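Side-chain contacts in pyrethroid hydrolase (Sphingobium faniae, PDB 5Y5R), which hydrolyses pyrethroid insecticides such as permethrin and cypermethrin at their ester bond, releasing an alcohol and a cyclopropanecarboxylic acid: residues Val203-Pro206 with Ile207-Arg211; Pro108-Pro112 with Glu113-Leu117. One frame throughout, in Å; residues are numbered along the deposited sequence.

Contact 1 (Val203-Pro206 with Ile207-Arg211)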
# COMPACT_ATOMS: atom_id res chain seq x y z
N VAL A 203 12.06 -6.15 6.74
CA VAL A 203 12.55 -5.60 8.00
C VAL A 203 11.99 -4.22 8.31
O VAL A 203 12.15 -3.74 9.45
CB VAL A 203 14.09 -5.55 8.05
CG1 VAL A 203 14.68 -6.97 7.95
CG2 VAL A 203 14.67 -4.59 7.00
N VAL A 204 11.36 -3.55 7.35
CA VAL A 204 10.57 -2.36 7.62
C VAL A 204 9.33 -2.74 8.42
O VAL A 204 9.16 -2.35 9.59
CB VAL A 204 10.18 -1.68 6.29
CG1 VAL A 204 9.24 -0.50 6.48
CG2 VAL A 204 11.43 -1.30 5.52
N LEU A 205 8.53 -3.62 7.85
CA LEU A 205 7.34 -4.16 8.48
C LEU A 205 7.56 -5.65 8.72
O LEU A 205 7.40 -6.46 7.80
CB LEU A 205 6.12 -3.92 7.59
CG LEU A 205 4.80 -4.47 8.11
CD1 LEU A 205 4.42 -3.70 9.32
CD2 LEU A 205 3.78 -4.32 7.05
N PRO A 206 7.99 -6.05 9.93
CA PRO A 206 8.40 -7.44 10.16
C PRO A 206 7.25 -8.42 9.99
O PRO A 206 6.08 -8.08 10.14
CB PRO A 206 8.90 -7.41 11.62
CG PRO A 206 9.20 -5.95 11.89
CD PRO A 206 8.22 -5.18 11.09
N ILE A 207 7.60 -9.66 9.60
CA ILE A 207 6.54 -10.65 9.35
C ILE A 207 5.69 -10.88 10.59
O ILE A 207 4.50 -11.16 10.48
CB ILE A 207 7.14 -11.97 8.83
CG1 ILE A 207 6.02 -12.89 8.33
CG2 ILE A 207 7.89 -12.62 9.94
CD1 ILE A 207 5.13 -12.23 7.32
N ALA A 208 6.25 -10.73 11.78
CA ALA A 208 5.45 -10.85 13.00
C ALA A 208 4.36 -9.79 13.05
O ALA A 208 3.23 -10.06 13.48
CB ALA A 208 6.34 -10.76 14.23
N VAL A 209 4.69 -8.55 12.65
CA VAL A 209 3.69 -7.49 12.63
C VAL A 209 2.67 -7.72 11.54
O VAL A 209 1.47 -7.48 11.72
CB VAL A 209 4.37 -6.13 12.46
CG1 VAL A 209 3.33 -5.07 12.29
CG2 VAL A 209 5.20 -5.86 13.68
N GLN A 210 3.14 -8.12 10.37
CA GLN A 210 2.25 -8.49 9.28
C GLN A 210 1.24 -9.51 9.76
O GLN A 210 0.03 -9.34 9.57
CB GLN A 210 3.06 -9.03 8.12
CG GLN A 210 3.85 -7.97 7.39
CD GLN A 210 4.75 -8.56 6.35
OE1 GLN A 210 4.28 -9.09 5.32
NE2 GLN A 210 6.04 -8.53 6.62
N ARG A 211 1.73 -10.59 10.38
CA ARG A 211 0.81 -11.66 10.79
C ARG A 211 -0.09 -11.23 11.95
O ARG A 211 -1.21 -11.75 12.08
CB ARG A 211 1.58 -12.94 11.16
CG ARG A 211 2.28 -13.60 9.97
CD ARG A 211 3.31 -14.69 10.29
NE ARG A 211 3.77 -15.31 9.04
CZ ARG A 211 4.78 -16.16 8.88
NH1 ARG A 211 5.07 -16.59 7.66
NH2 ARG A 211 5.51 -16.58 9.90
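Gln210, in the first turn of helix 207-216, folds its side chain back against Leu205 and the carbonyl of Pro206. Its CB starts 3.8 Å from Pro206 O. CG is anti to the carbonyl carbon (chi1 -72°), a setting that turns the chain back toward the helix start, where CG packs 3.7 Å from Leu205 CD2. The chain then runs extended to CD, and the amide meets the backbone: NE2 donates to Leu205 O over 2.7 Å. This bond is short but bent, with an N-H...O angle of 132°, and the acceptor stands about 30° out of the amide plane. At the other end of the amide, OE1 accepts from the backbone N of Ala199, so both polar atoms are engaged and the rotation of the amide is fixed. The backbone N of Gln210 also makes a nearly straight bond to Pro206 O, the carbonyl of the N-cap residue. Leu205 sends its two methyls to different neighbours. While CD2 lies against Gln210, CD1 presses tightly on Val209 CG1, 3.4 Å away, the two side chains crossing at about a right angle. Val209 CG2 approaches the Pro206 ring at CD, 4.0 Å off, with both groups pointing the same way. Asp202, the probable acid of the charge relay, accepts a hydrogen bond from Leu205 N through OD1, and neighbouring Val204 touches the bound pyrethroid. A proline-led helix start, in the loop that carries Asp202 after strand 194-199, thus borders the active site of this alpha/beta hydrolase.

Contact 2 (Pro108-Pro112 with Glu113-Leu117); sequences PGVTP and ETFVL
Thr111 O is approached by two groups of Thr114. The backbone N of Thr114 donates to it over 3.1 Å from well above the carbonyl plane, while OG1 lies 3.3 Å from the same oxygen, at best a weak bond whose proton may go elsewhere. OG1 reaches this place because it is anti to the carbonyl carbon of its own residue (chi1 -65°), which brings it back toward the start of the turn. There it also meets Val110: CG1 of the valine comes within 3.3 Å of Thr114 OG1, and the two side chains cross at about a right angle. The same CG1 methyl reaches Phe115 CE2 at 4.3 Å, approaching the ring obliquely. Thr114 CG2 sits over the centre of one face of that ring, 3.8 Å above its plane, a CH-pi type of packing between successive residues. Farther out, Phe115 touches Met213 and Glu216 of helix 207-216. Thr111 also meets Glu113, whose CG lies 3.1 Å from Thr111 OG1. The glutamate then continues extended to its carboxylate, with chi1 at an unusual 18°. Pro112 O receives the next backbone donors, Phe115 N at 3.0 Å and, more weakly, Val116 N. The bonds from Thr114 to Thr111 and from Phe115 to Pro112 are 3-10-like, whereas Val116 N on Pro112 O and Leu117 N on Glu113 O have alpha-helical spacing. Val116, at the end of this turn, touches the bound pyrethroid, so the short helix 113-116 carries part of the ligand pocket in the region that follows strand 95-101 of the alpha/beta hydrolase sheet.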
# COMPACT_ATOMS: atom_id res chain seq x y z
N PRO A 108 -11.42 -2.13 11.69
CA PRO A 108 -12.25 -0.92 11.75
C PRO A 108 -12.06 -0.13 13.03
O PRO A 108 -12.12 -0.66 14.14
CB PRO A 108 -13.67 -1.50 11.65
CG PRO A 108 -13.44 -2.80 10.79
CD PRO A 108 -12.23 -3.35 11.46
N GLY A 109 -11.82 1.17 12.89
CA GLY A 109 -11.65 2.00 14.06
C GLY A 109 -10.24 2.08 14.59
O GLY A 109 -10.00 2.77 15.60
N VAL A 110 -9.30 1.39 13.97
CA VAL A 110 -7.91 1.34 14.39
C VAL A 110 -7.09 2.15 13.41
O VAL A 110 -7.30 2.04 12.19
CB VAL A 110 -7.39 -0.10 14.50
CG1 VAL A 110 -5.99 -0.13 15.12
CG2 VAL A 110 -8.34 -0.88 15.35
N THR A 111 -6.20 2.97 13.92
CA THR A 111 -5.38 3.72 12.98
C THR A 111 -4.08 2.99 12.72
O THR A 111 -3.64 2.18 13.54
CB THR A 111 -5.07 5.11 13.54
OG1 THR A 111 -4.33 4.93 14.74
CG2 THR A 111 -6.34 5.83 13.86
N PRO A 112 -3.43 3.28 11.60
CA PRO A 112 -2.13 2.66 11.32
C PRO A 112 -1.10 2.90 12.40
O PRO A 112 -0.20 2.06 12.56
CB PRO A 112 -1.72 3.32 10.00
CG PRO A 112 -3.01 3.66 9.36
CD PRO A 112 -3.94 4.03 10.43
N GLU A 113 -1.17 4.02 13.14
CA GLU A 113 -0.11 4.28 14.12
C GLU A 113 -0.04 3.17 15.17
O GLU A 113 1.04 2.92 15.71
CB GLU A 113 -0.27 5.65 14.81
CG GLU A 113 -1.61 6.32 14.74
CD GLU A 113 -1.59 7.73 15.30
OE1 GLU A 113 -0.61 8.09 15.99
OE2 GLU A 113 -2.58 8.48 15.07
N THR A 114 -1.14 2.42 15.40
CA THR A 114 -1.12 1.29 16.33
C THR A 114 0.01 0.32 16.04
O THR A 114 0.67 -0.17 16.96
CB THR A 114 -2.45 0.50 16.29
OG1 THR A 114 -3.54 1.30 16.77
CG2 THR A 114 -2.36 -0.82 17.08
N PHE A 115 0.27 0.03 14.77
CA PHE A 115 1.25 -0.98 14.44
C PHE A 115 2.63 -0.44 14.10
O PHE A 115 3.58 -1.22 14.02
CB PHE A 115 0.70 -1.83 13.29
CG PHE A 115 -0.52 -2.61 13.70
CD1 PHE A 115 -0.39 -3.75 14.46
CD2 PHE A 115 -1.78 -2.15 13.38
CE1 PHE A 115 -1.48 -4.45 14.84
CE2 PHE A 115 -2.88 -2.83 13.78
CZ PHE A 115 -2.73 -3.99 14.53
N VAL A 116 2.74 0.87 13.90
CA VAL A 116 4.03 1.51 13.64
C VAL A 116 4.74 1.85 14.93
O VAL A 116 5.96 1.72 15.04
CB VAL A 116 3.79 2.76 12.77
CG1 VAL A 116 5.00 3.68 12.81
CG2 VAL A 116 3.45 2.33 11.33
N LEU A 117 4.01 2.29 15.88
CA LEU A 117 4.61 2.68 17.13
C LEU A 117 4.78 1.45 18.02
O LEU A 117 4.05 0.46 17.86
CB LEU A 117 3.72 3.73 17.79
CG LEU A 117 3.86 5.07 17.04
CD1 LEU A 117 2.50 5.65 16.81
CD2 LEU A 117 4.71 6.09 17.80

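Contact 2 comes first along the chain, after strand 95-101, and contact 1 follows strand 194-199, its neighbour in the parallel six-stranded sheet. Both therefore belong to connections leaving adjacent strands, and each consists of a loop running into a helix. Their centres are 14 Å apart, yet they touch where Val209 CG1 packs 4.2 Å from Phe115 O. The two contacts border the same bound pyrethroid from different connections, each supplying one residue to the ligand pocket. Contact 1 also adjoins the probable charge relay, since Asp202 immediately precedes it, while contact 2 lies farther from those residues.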